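Local coordinates for protein Phthiocerol/phenolphthiocerol synthesis polyketide synthase type I PpsC (Mycobacterium tuberculosis, PDB 5NJI) that probably dehydrates beta-hydroxyacyl chains to trans-enoyl products in phthiocerol and phenolphthiocerol assembly, its dehydratase domain here holding a C12:1 enoyl-CoA, at residues Thr43-Ser48 and Val113-Gly118; Leu50-Leu55 and Val106-Val111; Met94-Asp99 and Thr141-Arg146; Arg266-His271 and Val310-Met315. The protein carries 1 engineered substitution. All coordinates share one frame; numbering follows the deposited sequence.

Interaction 1: residues Thr43-Ser48 and Val113-Gly118; sequences TRVWES and VTTLTG
R44-S48 and V113-G118 run antiparallel, their strand axes approaching to 4.6 Å. R44-L116 and W46-T114 are hydrogen-bonded pairs, each closed by two N-H...O bonds, including W46 N to T114 O at 2.8 Å. V45-T115 and E47-V113 are the non-hydrogen-bonded pairs, and in the first CA of T115 sits 3.1 Å from the O of R44. On one side of the strands the W46 indole swings back along its own chain, CG lying beside the backbone N (chi1 -61°). Its benzo rim thereby meets the neighbouring strand edge-on: CE3 is 3.4 Å from the O of T114 and CZ3 3.6 Å from CB of L116. CG of R44 rests over one face of the indole, toward the rim, and the R44 guanidinium and W46 NE1 both bind D83 of helix 70-84. On the other side V45 lies alongside V113, CG1 to CG1 4.1 Å, while its CG2 abuts CG2 of T115, whose OG1 bonds to R128. Near the C-terminal end of strand 113-118, T43 OG1 touches CG2 of T117 at 3.6 Å. This is the antiparallel strand pairing of a hotdog fold, with W46 and T114 turned onto the central helix 70-84.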
loop_
_atom_site.group_PDB
_atom_site.type_symbol
_atom_site.label_atom_id
_atom_site.label_comp_id
_atom_site.label_asym_id
_atom_site.label_seq_id
_atom_site.Cartn_x
_atom_site.Cartn_y
_atom_site.Cartn_z
ATOM N N THR A 43 -14.131 -21.954 -1.628
ATOM C CA THR A 43 -13.603 -20.607 -1.817
ATOM C C THR A 43 -14.305 -19.624 -0.895
ATOM O O THR A 43 -15.533 -19.640 -0.772
ATOM C CB THR A 43 -13.776 -20.225 -3.278
ATOM O OG1 THR A 43 -13.030 -21.145 -4.070
ATOM C CG2 THR A 43 -13.338 -18.790 -3.580
ATOM N N ARG A 44 -13.539 -18.785 -0.217
ATOM C CA ARG A 44 -14.153 -17.747 0.590
ATOM C C ARG A 44 -14.332 -16.519 -0.283
ATOM O O ARG A 44 -13.488 -16.232 -1.140
ATOM C CB ARG A 44 -13.329 -17.428 1.834
ATOM C CG ARG A 44 -14.113 -16.640 2.877
ATOM C CD ARG A 44 -13.550 -16.854 4.281
ATOM N NE ARG A 44 -14.142 -15.926 5.235
ATOM C CZ ARG A 44 -15.337 -16.091 5.796
ATOM N NH1 ARG A 44 -16.073 -17.157 5.505
ATOM N NH2 ARG A 44 -15.799 -15.186 6.651
ATOM N N VAL A 45 -15.463 -15.832 -0.096
ATOM C CA VAL A 45 -15.879 -14.718 -0.944
ATOM C C VAL A 45 -16.340 -13.578 -0.046
ATOM O O VAL A 45 -17.123 -13.798 0.884
ATOM C CB VAL A 45 -17.033 -15.103 -1.898
ATOM C CG1 VAL A 45 -17.315 -13.948 -2.855
ATOM C CG2 VAL A 45 -16.732 -16.375 -2.677
ATOM N N TRP A 46 -15.886 -12.360 -0.340
ATOM C CA TRP A 46 -16.343 -11.173 0.364
ATOM C C TRP A 46 -16.854 -10.146 -0.635
ATOM O O TRP A 46 -16.387 -10.087 -1.777
ATOM C CB TRP A 46 -15.209 -10.502 1.164
ATOM C CG TRP A 46 -14.543 -11.308 2.246
ATOM C CD1 TRP A 46 -14.730 -11.165 3.590
ATOM C CD2 TRP A 46 -13.547 -12.338 2.090
ATOM N NE1 TRP A 46 -13.920 -12.034 4.279
ATOM C CE2 TRP A 46 -13.187 -12.764 3.386
ATOM C CE3 TRP A 46 -12.923 -12.933 0.989
ATOM C CZ2 TRP A 46 -12.229 -13.756 3.609
ATOM C CZ3 TRP A 46 -11.967 -13.926 1.219
ATOM C CH2 TRP A 46 -11.639 -14.326 2.514
ATOM N N GLU A 47 -17.790 -9.314 -0.185
ATOM C CA GLU A 47 -18.241 -8.153 -0.940
ATOM C C GLU A 47 -18.231 -6.926 -0.049
ATOM O O GLU A 47 -18.702 -6.966 1.093
ATOM C CB GLU A 47 -19.659 -8.330 -1.499
ATOM C CG GLU A 47 -19.768 -9.393 -2.565
ATOM C CD GLU A 47 -21.176 -9.448 -3.156
ATOM O OE1 GLU A 47 -22.009 -8.590 -2.776
ATOM O OE2 GLU A 47 -21.447 -10.342 -3.988
ATOM N N SER A 48 -17.730 -5.822 -0.581
ATOM C CA SER A 48 -17.773 -4.563 0.147
ATOM C C SER A 48 -18.333 -3.501 -0.771
ATOM O O SER A 48 -18.098 -3.524 -1.975
ATOM C CB SER A 48 -16.397 -4.110 0.639
ATOM O OG SER A 48 -15.530 -3.855 -0.454
ATOM N N VAL A 113 -15.258 -7.313 -4.852
ATOM C CA VAL A 113 -15.488 -8.731 -4.625
ATOM C C VAL A 113 -14.132 -9.403 -4.472
ATOM O O VAL A 113 -13.336 -9.414 -5.415
ATOM C CB VAL A 113 -16.292 -9.364 -5.771
ATOM C CG1 VAL A 113 -16.580 -10.844 -5.484
ATOM C CG2 VAL A 113 -17.592 -8.574 -5.986
ATOM N N THR A 114 -13.886 -9.979 -3.302
ATOM C CA THR A 114 -12.612 -10.618 -2.988
ATOM C C THR A 114 -12.817 -12.119 -2.809
ATOM O O THR A 114 -13.841 -12.556 -2.272
ATOM C CB THR A 114 -12.020 -10.007 -1.710
ATOM O OG1 THR A 114 -11.868 -8.599 -1.897
ATOM C CG2 THR A 114 -10.671 -10.603 -1.346
ATOM N N THR A 115 -11.889 -12.914 -3.326
ATOM C CA THR A 115 -11.905 -14.353 -3.093
ATOM C C THR A 115 -10.582 -14.814 -2.509
ATOM O O THR A 115 -9.532 -14.212 -2.742
ATOM C CB THR A 115 -12.169 -15.155 -4.360
ATOM O OG1 THR A 115 -11.199 -14.835 -5.366
ATOM C CG2 THR A 115 -13.586 -14.912 -4.893
ATOM N N LEU A 116 -10.649 -15.892 -1.742
ATOM C CA LEU A 116 -9.450 -16.502 -1.185
ATOM C C LEU A 116 -9.543 -18.007 -1.342
ATOM O O LEU A 116 -10.555 -18.614 -0.984
ATOM C CB LEU A 116 -9.259 -16.143 0.290
ATOM C CG LEU A 116 -7.995 -16.682 0.988
ATOM C CD1 LEU A 116 -7.609 -15.780 2.121
ATOM C CD2 LEU A 116 -8.217 -18.098 1.542
ATOM N N THR A 117 -8.472 -18.600 -1.839
ATOM C CA THR A 117 -8.322 -20.045 -1.872
ATOM C C THR A 117 -7.005 -20.391 -1.197
ATOM O O THR A 117 -6.098 -19.566 -1.128
ATOM C CB THR A 117 -8.325 -20.583 -3.300
ATOM O OG1 THR A 117 -7.197 -20.065 -4.024
ATOM C CG2 THR A 117 -9.604 -20.177 -4.017
ATOM N N GLY A 118 -6.903 -21.615 -0.680
ATOM C CA GLY A 118 -5.656 -22.096 -0.113
ATOM C C GLY A 118 -5.816 -22.478 1.343
ATOM O O GLY A 118 -6.909 -22.843 1.792
#

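Interaction 2: residues Leu50-Leu55 and Val106-Val111; sequences LDPDLL and VTPGTV
With CG of D51 anti to the backbone N (chi1 -172°), the carboxylate reaches across to P108, where OD2 lies 3.3 Å from CA of P108 and also brushes its CB. The other oxygen turns back on its own chain: OD1 accepts from N of D53 at 2.9 Å through its anti lone pair, making an Asx turn. V106 likewise holds CG1 anti to its backbone N (chi1 180°), which sets that methyl 3.7 Å from C of D51 and against the start of the P52 ring. The P52 and P108 rings cross at about a right angle, CD of P52 to CD of P108 3.8 Å. Two beta turns are thus packed together beside the first strands of the N-terminal hotdog: a type I turn from D51 to L54, and a type II turn from T107 to T110 that feeds strand 110-118. G109 takes the positive phi (80°) that this second turn needs. The O of T107 is gripped twice by T110, from OG1 at 2.8 Å and from the backbone N at 3.1 Å, so the threonine hydroxyl reinforces its own turn. V106 also has a backbone bond to V66. Where strand 44-50 ends and strand 110-118 begins, N of L50 donates to O of T110 at 2.8 Å, and CB of L50 packs on CB and CG2 of T110.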
loop_
_atom_site.group_PDB
_atom_site.type_symbol
_atom_site.label_atom_id
_atom_site.label_comp_id
_atom_site.label_asym_id
_atom_site.label_seq_id
_atom_site.Cartn_x
_atom_site.Cartn_y
_atom_site.Cartn_z
ATOM N N LEU A 50 -18.038 0.148 -1.876
ATOM C CA LEU A 50 -17.148 1.299 -1.882
ATOM C C LEU A 50 -17.849 2.481 -2.539
ATOM O O LEU A 50 -18.703 2.314 -3.411
ATOM C CB LEU A 50 -15.850 1.001 -2.629
ATOM C CG LEU A 50 -15.054 -0.223 -2.199
ATOM C CD1 LEU A 50 -13.770 -0.274 -3.012
ATOM C CD2 LEU A 50 -14.781 -0.174 -0.720
ATOM N N ASP A 51 -17.472 3.675 -2.099
ATOM C CA ASP A 51 -18.016 4.939 -2.559
ATOM C C ASP A 51 -16.925 5.967 -2.331
ATOM O O ASP A 51 -16.109 5.800 -1.412
ATOM C CB ASP A 51 -19.299 5.298 -1.781
ATOM C CG ASP A 51 -20.023 6.518 -2.336
ATOM O OD1 ASP A 51 -19.553 7.660 -2.114
ATOM O OD2 ASP A 51 -21.074 6.332 -2.988
ATOM N N PRO A 52 -16.843 7.012 -3.151
ATOM C CA PRO A 52 -15.764 7.992 -2.936
ATOM C C PRO A 52 -15.858 8.703 -1.604
ATOM O O PRO A 52 -14.825 9.160 -1.098
ATOM C CB PRO A 52 -15.906 8.960 -4.118
ATOM C CG PRO A 52 -17.218 8.693 -4.698
ATOM C CD PRO A 52 -17.581 7.280 -4.397
ATOM N N ASP A 53 -17.069 8.838 -1.088
ATOM C CA ASP A 53 -17.189 9.412 0.247
ATOM C C ASP A 53 -16.863 8.461 1.424
ATOM O O ASP A 53 -16.987 8.869 2.540
ATOM C CB ASP A 53 -18.542 10.116 0.537
ATOM C CG ASP A 53 -19.719 9.139 0.747
ATOM O OD1 ASP A 53 -19.493 7.961 1.053
ATOM O OD2 ASP A 53 -20.927 9.521 0.655
ATOM N N LEU A 54 -16.308 7.288 1.181
ATOM C CA LEU A 54 -16.056 6.297 2.239
ATOM C C LEU A 54 -14.724 6.725 2.907
ATOM O O LEU A 54 -13.815 6.858 2.196
ATOM C CB LEU A 54 -15.868 4.831 1.718
ATOM C CG LEU A 54 -15.474 3.785 2.752
ATOM C CD1 LEU A 54 -16.508 3.668 3.850
ATOM C CD2 LEU A 54 -15.203 2.438 2.101
ATOM N N LEU A 55 -14.687 6.994 4.204
ATOM C CA LEU A 55 -13.457 7.245 4.953
ATOM C C LEU A 55 -12.574 8.255 4.159
ATOM O O LEU A 55 -13.121 9.141 3.657
ATOM C CB LEU A 55 -12.822 5.870 5.320
ATOM C CG LEU A 55 -13.558 4.896 6.242
ATOM C CD1 LEU A 55 -12.782 3.618 6.442
ATOM C CD2 LEU A 55 -13.904 5.573 7.562
ATOM N N VAL A 106 -13.086 4.603 -8.194
ATOM C CA VAL A 106 -14.059 4.459 -7.124
ATOM C C VAL A 106 -15.217 5.405 -7.409
ATOM O O VAL A 106 -15.101 6.625 -7.244
ATOM C CB VAL A 106 -13.443 4.742 -5.755
ATOM C CG1 VAL A 106 -14.479 4.593 -4.675
ATOM C CG2 VAL A 106 -12.285 3.775 -5.509
ATOM N N THR A 107 -16.339 4.835 -7.809
ATOM C CA THR A 107 -17.559 5.557 -8.112
ATOM C C THR A 107 -18.667 5.107 -7.176
ATOM O O THR A 107 -18.617 3.995 -6.643
ATOM C CB THR A 107 -17.983 5.292 -9.560
ATOM O OG1 THR A 107 -18.189 3.894 -9.741
ATOM C CG2 THR A 107 -16.923 5.769 -10.548
ATOM N N PRO A 108 -19.701 5.928 -6.967
ATOM C CA PRO A 108 -20.831 5.470 -6.156
ATOM C C PRO A 108 -21.347 4.120 -6.641
ATOM O O PRO A 108 -21.438 3.859 -7.841
ATOM C CB PRO A 108 -21.875 6.579 -6.346
ATOM C CG PRO A 108 -21.064 7.801 -6.630
ATOM C CD PRO A 108 -19.871 7.319 -7.427
ATOM N N GLY A 109 -21.655 3.249 -5.691
ATOM C CA GLY A 109 -22.179 1.941 -6.000
ATOM C C GLY A 109 -21.156 0.918 -6.420
ATOM O O GLY A 109 -21.538 -0.160 -6.874
ATOM N N THR A 110 -19.867 1.210 -6.273
ATOM C CA THR A 110 -18.846 0.206 -6.549
ATOM C C THR A 110 -18.935 -0.945 -5.553
ATOM O O THR A 110 -19.102 -0.736 -4.352
ATOM C CB THR A 110 -17.457 0.849 -6.492
ATOM O OG1 THR A 110 -17.307 1.747 -7.600
ATOM C CG2 THR A 110 -16.350 -0.197 -6.620
ATOM N N VAL A 111 -18.851 -2.174 -6.063
ATOM C CA VAL A 111 -18.872 -3.362 -5.215
ATOM C C VAL A 111 -17.587 -4.131 -5.461
ATOM O O VAL A 111 -17.332 -4.603 -6.581
ATOM C CB VAL A 111 -20.107 -4.240 -5.457
ATOM C CG1 VAL A 111 -20.026 -5.502 -4.591
ATOM C CG2 VAL A 111 -21.343 -3.427 -5.113
#

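Interaction 3: residues Met94-Asp99 and Thr141-Arg146; sequences MISELD and TATVAR
S96 and E97 both face T143, a classic beta bulge in the antiparallel ladder that joins strand 93-100 to strand 136-146 of the N-terminal hotdog. T143 spans the irregularity: its O takes a bent bond from N of S96 (2.9 Å, 133° at the hydrogen), while its N gives a straighter one to O of E97 at 2.8 Å. On either side of the bulge the ladder is regular, M94-A145 before it and D99-T141 after it each closed by two bonds; M94 N to A145 O is nearly linear at 171°. M94 places CG between its backbone N and carbonyl carbon (chi1 71°), which brings CG 3.8 Å from the O of R146 and close to the A145 carbonyl. S96 points at the partner strand, its OG resting 3.7 Å from CB of A145. I95, A142 and V144 share the opposite face, where they lie on helix 70-84, against A74 and L78, A77 and A81 respectively. Farther out, T143 OG1 is bonded to Q124 and the R146 guanidinium pairs with E120. The carboxylates of E97 and D99 crowd together, both with long, weak ion pairs to R266; this positive charge may ease their mutual repulsion. Beside them, T141 OG1 meets CB of D99 at 3.5 Å, and a single water ties the two side chains together, donating to D99 OD2 at 2.8 Å and hydrogen-bonded to T141 OG1 at 2.9 Å.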
loop_
_atom_site.group_PDB
_atom_site.type_symbol
_atom_site.label_atom_id
_atom_site.label_comp_id
_atom_site.label_asym_id
_atom_site.label_seq_id
_atom_site.Cartn_x
_atom_site.Cartn_y
_atom_site.Cartn_z
ATOM N N MET A 94 2.687 -12.472 5.623
ATOM C CA MET A 94 3.413 -11.600 4.717
ATOM C C MET A 94 2.759 -11.700 3.346
ATOM O O MET A 94 2.028 -12.646 3.058
ATOM C CB MET A 94 4.899 -11.984 4.635
ATOM C CG MET A 94 5.166 -13.307 3.895
ATOM S SD MET A 94 6.936 -13.690 3.934
ATOM C CE MET A 94 7.462 -12.863 2.434
ATOM N N ILE A 95 3.003 -10.714 2.499
ATOM C CA ILE A 95 2.590 -10.795 1.109
ATOM C C ILE A 95 3.801 -11.187 0.282
ATOM O O ILE A 95 4.742 -10.402 0.128
ATOM C CB ILE A 95 1.989 -9.483 0.606
ATOM C CG1 ILE A 95 0.803 -9.102 1.493
ATOM C CG2 ILE A 95 1.548 -9.663 -0.843
ATOM C CD1 ILE A 95 0.224 -7.723 1.209
ATOM N N SER A 96 3.765 -12.396 -0.273
ATOM C CA SER A 96 4.854 -12.835 -1.140
ATOM C C SER A 96 4.874 -12.055 -2.441
ATOM O O SER A 96 5.941 -11.628 -2.906
ATOM C CB SER A 96 4.726 -14.334 -1.437
ATOM O OG SER A 96 4.737 -15.082 -0.247
ATOM N N GLU A 97 3.701 -11.860 -3.048
ATOM C CA GLU A 97 3.580 -11.190 -4.325
ATOM C C GLU A 97 2.189 -10.585 -4.419
ATOM O O GLU A 97 1.203 -11.214 -4.037
ATOM C CB GLU A 97 3.800 -12.175 -5.485
ATOM C CG GLU A 97 3.711 -11.614 -6.885
ATOM C CD GLU A 97 3.742 -12.713 -7.936
ATOM O OE1 GLU A 97 3.964 -13.887 -7.567
ATOM O OE2 GLU A 97 3.541 -12.404 -9.129
ATOM N N LEU A 98 2.126 -9.354 -4.900
ATOM C CA LEU A 98 0.841 -8.739 -5.180
ATOM C C LEU A 98 0.940 -8.057 -6.528
ATOM O O LEU A 98 1.818 -7.221 -6.749
ATOM C CB LEU A 98 0.434 -7.746 -4.093
ATOM C CG LEU A 98 -1.010 -7.260 -4.231
ATOM C CD1 LEU A 98 -1.555 -6.871 -2.881
ATOM C CD2 LEU A 98 -1.120 -6.093 -5.195
ATOM N N ASP A 99 0.052 -8.432 -7.414
ATOM C CA ASP A 99 0.043 -7.892 -8.714
ATOM C C ASP A 99 -1.136 -6.884 -8.867
ATOM O O ASP A 99 -2.214 -7.316 -8.708
ATOM C CB ASP A 99 -0.108 -8.993 -9.797
ATOM C CG ASP A 99 1.115 -9.985 -9.818
ATOM O OD1 ASP A 99 2.220 -9.524 -9.856
ATOM O OD2 ASP A 99 0.990 -11.183 -9.877
ATOM N N THR A 141 -4.225 -9.416 -7.741
ATOM C CA THR A 141 -4.070 -10.759 -7.218
ATOM C C THR A 141 -2.936 -10.738 -6.217
ATOM O O THR A 141 -2.019 -9.921 -6.335
ATOM C CB THR A 141 -3.756 -11.782 -8.313
ATOM O OG1 THR A 141 -2.578 -11.376 -9.021
ATOM C CG2 THR A 141 -4.898 -11.893 -9.277
ATOM N N ALA A 142 -3.003 -11.616 -5.214
ATOM C CA ALA A 142 -1.937 -11.657 -4.223
ATOM C C ALA A 142 -1.713 -13.079 -3.740
ATOM O O ALA A 142 -2.646 -13.875 -3.625
ATOM C CB ALA A 142 -2.223 -10.774 -3.013
ATOM N N THR A 143 -0.455 -13.395 -3.471
ATOM C CA THR A 143 -0.102 -14.605 -2.747
ATOM C C THR A 143 0.288 -14.211 -1.332
ATOM O O THR A 143 1.210 -13.406 -1.132
ATOM C CB THR A 143 1.034 -15.351 -3.442
ATOM O OG1 THR A 143 0.622 -15.728 -4.754
ATOM C CG2 THR A 143 1.387 -16.594 -2.659
ATOM N N VAL A 144 -0.410 -14.775 -0.356
ATOM C CA VAL A 144 -0.189 -14.501 1.056
ATOM C C VAL A 144 0.350 -15.760 1.716
ATOM O O VAL A 144 -0.116 -16.870 1.439
ATOM C CB VAL A 144 -1.487 -14.037 1.745
ATOM C CG1 VAL A 144 -1.281 -13.794 3.224
ATOM C CG2 VAL A 144 -2.037 -12.783 1.061
ATOM N N ALA A 145 1.332 -15.588 2.598
ATOM C CA ALA A 145 1.982 -16.722 3.233
ATOM C C ALA A 145 2.234 -16.389 4.697
ATOM O O ALA A 145 2.172 -15.235 5.118
ATOM C CB ALA A 145 3.290 -17.087 2.515
ATOM N N ARG A 146 2.514 -17.417 5.488
ATOM C CA ARG A 146 2.888 -17.181 6.872
ATOM C C ARG A 146 4.125 -16.291 6.957
ATOM O O ARG A 146 5.056 -16.413 6.160
ATOM C CB ARG A 146 3.144 -18.512 7.590
ATOM C CG ARG A 146 1.880 -19.317 7.900
ATOM C CD ARG A 146 0.981 -18.621 8.924
ATOM N NE ARG A 146 1.207 -19.090 10.289
ATOM C CZ ARG A 146 0.484 -20.026 10.900
ATOM N NH1 ARG A 146 -0.530 -20.616 10.278
ATOM N NH2 ARG A 146 0.777 -20.378 12.145
HETATM O O HOH W 1 -0.202 -12.170 -7.529
#

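Interaction 4: residues Arg266-His271 and Val310-Met315; sequences RFAGVH and VDEVEM
F267 lays its ring alongside V313, CE1 3.6 Å from CG2 of V313, and its CD1 also reaches CG1 of V310. This meeting depends on F267 holding CG beside its backbone N (chi1 -60°) while V313 holds CG2 anti to its own N, where it meets the ring. The strands are antiparallel: N of E314 donates to O of R266 at 2.8 Å, A268 and E312 exchange two bonds, and the bond from R266 N to E314 O is weak. On the other face R266 stretches out beside E312. Their salt bridge is long, NH1 to OE1 4.0 Å, but a water bridges it in the guanidinium plane, accepting from R266 NH1 at 2.6 Å and donating to E312 OE1 at 2.8 Å. OE2 of E314 forms a salt bridge with R292, while its OE1 lies 3.7 Å from CD of R266. At the far end NE2 of H271 donates to OD2 of D311 at 2.9 Å; the oxygen lies in the imidazole plane, while the nitrogen stands 45° out of the carboxylate plane. G269, at positive phi, lets the chain bulge there: G269 and V270 both face I95 in a G1 bulge, and N of D311 binds the G269 carbonyl. Strand 262-272 runs between strands 93-100 and 306-317, with F267 buried against M229 and L233 of helix 226-234.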
loop_
_atom_site.group_PDB
_atom_site.type_symbol
_atom_site.label_atom_id
_atom_site.label_comp_id
_atom_site.label_asym_id
_atom_site.label_seq_id
_atom_site.Cartn_x
_atom_site.Cartn_y
_atom_site.Cartn_z
ATOM N N ARG A 266 3.429 -3.936 -8.980
ATOM C CA ARG A 266 3.719 -5.171 -8.279
ATOM C C ARG A 266 4.432 -4.864 -6.973
ATOM O O ARG A 266 5.294 -3.981 -6.914
ATOM C CB ARG A 266 4.578 -6.082 -9.155
ATOM C CG ARG A 266 4.812 -7.473 -8.654
ATOM C CD ARG A 266 5.342 -8.348 -9.824
ATOM N NE ARG A 266 5.499 -9.755 -9.461
ATOM C CZ ARG A 266 6.541 -10.232 -8.790
ATOM N NH1 ARG A 266 7.505 -9.412 -8.408
ATOM N NH2 ARG A 266 6.625 -11.523 -8.498
ATOM N N PHE A 267 4.064 -5.593 -5.932
ATOM C CA PHE A 267 4.804 -5.615 -4.686
ATOM C C PHE A 267 5.307 -7.028 -4.485
ATOM O O PHE A 267 4.627 -7.992 -4.851
ATOM C CB PHE A 267 3.958 -5.221 -3.468
ATOM C CG PHE A 267 3.359 -3.838 -3.523
ATOM C CD1 PHE A 267 4.112 -2.711 -3.273
ATOM C CD2 PHE A 267 2.011 -3.677 -3.759
ATOM C CE1 PHE A 267 3.534 -1.448 -3.312
ATOM C CE2 PHE A 267 1.431 -2.419 -3.785
ATOM C CZ PHE A 267 2.203 -1.307 -3.563
ATOM N N ALA A 268 6.506 -7.166 -3.940
ATOM C CA ALA A 268 6.968 -8.476 -3.526
ATOM C C ALA A 268 7.593 -8.361 -2.148
ATOM O O ALA A 268 8.327 -7.412 -1.874
ATOM C CB ALA A 268 7.972 -9.059 -4.511
ATOM N N GLY A 269 7.282 -9.318 -1.280
ATOM C CA GLY A 269 7.883 -9.341 0.039
ATOM C C GLY A 269 7.428 -8.168 0.882
ATOM O O GLY A 269 8.237 -7.315 1.268
ATOM N N VAL A 270 6.131 -8.084 1.141
ATOM C CA VAL A 270 5.594 -7.087 2.057
ATOM C C VAL A 270 5.549 -7.723 3.439
ATOM O O VAL A 270 4.788 -8.666 3.680
ATOM C CB VAL A 270 4.212 -6.582 1.630
ATOM C CG1 VAL A 270 3.719 -5.548 2.620
ATOM C CG2 VAL A 270 4.266 -5.995 0.248
ATOM N N HIS A 271 6.392 -7.219 4.342
ATOM C CA HIS A 271 6.511 -7.722 5.698
ATOM C C HIS A 271 5.956 -6.701 6.675
ATOM O O HIS A 271 6.302 -5.515 6.596
ATOM C CB HIS A 271 7.972 -8.014 6.031
ATOM C CG HIS A 271 8.660 -8.843 5.004
ATOM N ND1 HIS A 271 8.597 -10.220 4.999
ATOM C CD2 HIS A 271 9.421 -8.496 3.943
ATOM C CE1 HIS A 271 9.295 -10.686 3.979
ATOM N NE2 HIS A 271 9.801 -9.659 3.318
ATOM N N VAL A 310 9.013 -3.343 2.694
ATOM C CA VAL A 310 8.624 -3.752 1.346
ATOM C C VAL A 310 9.893 -4.060 0.566
ATOM O O VAL A 310 10.666 -3.147 0.242
ATOM C CB VAL A 310 7.799 -2.669 0.640
ATOM C CG1 VAL A 310 7.364 -3.156 -0.732
ATOM C CG2 VAL A 310 6.620 -2.293 1.475
ATOM N N ASP A 311 10.103 -5.345 0.235
ATOM C CA ASP A 311 11.338 -5.759 -0.433
ATOM C C ASP A 311 11.419 -5.227 -1.861
ATOM O O ASP A 311 12.492 -4.805 -2.312
ATOM C CB ASP A 311 11.448 -7.293 -0.459
ATOM C CG ASP A 311 11.641 -7.937 0.918
ATOM O OD1 ASP A 311 12.050 -7.275 1.895
ATOM O OD2 ASP A 311 11.406 -9.166 0.999
ATOM N N GLU A 312 10.318 -5.302 -2.616
ATOM C CA GLU A 312 10.265 -4.776 -3.970
ATOM C C GLU A 312 8.947 -4.077 -4.217
ATOM O O GLU A 312 7.879 -4.663 -4.004
ATOM C CB GLU A 312 10.414 -5.877 -5.030
ATOM C CG GLU A 312 11.733 -6.606 -4.987
ATOM C CD GLU A 312 11.806 -7.739 -6.005
ATOM O OE1 GLU A 312 10.816 -7.951 -6.736
ATOM O OE2 GLU A 312 12.850 -8.417 -6.073
ATOM N N VAL A 313 9.023 -2.860 -4.722
ATOM C CA VAL A 313 7.866 -2.201 -5.300
ATOM C C VAL A 313 8.241 -1.871 -6.735
ATOM O O VAL A 313 9.162 -1.080 -6.988
ATOM C CB VAL A 313 7.424 -0.956 -4.514
ATOM C CG1 VAL A 313 8.561 -0.041 -4.253
ATOM C CG2 VAL A 313 6.273 -0.217 -5.246
ATOM N N GLU A 314 7.553 -2.499 -7.666
ATOM C CA GLU A 314 7.818 -2.334 -9.087
ATOM C C GLU A 314 6.826 -1.337 -9.658
ATOM O O GLU A 314 5.618 -1.484 -9.453
ATOM C CB GLU A 314 7.694 -3.678 -9.798
ATOM C CG GLU A 314 7.865 -3.639 -11.289
ATOM C CD GLU A 314 7.795 -5.042 -11.875
ATOM O OE1 GLU A 314 7.930 -6.018 -11.102
ATOM O OE2 GLU A 314 7.627 -5.158 -13.101
ATOM N N MET A 315 7.329 -0.306 -10.333
ATOM C CA MET A 315 6.490 0.758 -10.850
ATOM C C MET A 315 6.625 0.881 -12.361
ATOM O O MET A 315 7.705 0.692 -12.925
ATOM C CB MET A 315 6.828 2.069 -10.151
ATOM C CG MET A 315 6.621 1.895 -8.652
ATOM S SD MET A 315 6.632 3.384 -7.723
ATOM C CE MET A 315 8.394 3.692 -7.743
HETATM O O HOH W 2 9.700 -10.427 -7.472
#

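How the interactions relate
Interactions 1 and 3 pair strands of the N-terminal hotdog and interaction 4 strands of the C-terminal one, together consistent with the double-hotdog fold of polyketide synthase dehydratases. Interaction 2 continues interaction 1 at the N-terminal end of strand 110-118, where O of S48 touches CG1 of V111 at 3.8 Å. Interactions 3 and 4, centres 10 Å apart, join the two halves: N of L98 lies 2.8 Å from O of F267, a probable hydrogen bond. These two also lie nearest the bound dodecenoyl-CoA, with the side chain of D99 about 5 Å and that of F267 about 6 Å from it. The side chain of V106 in interaction 2 is about 10 Å from the bound dodecenoyl-CoA, and that of T115 in interaction 1 about 14 Å.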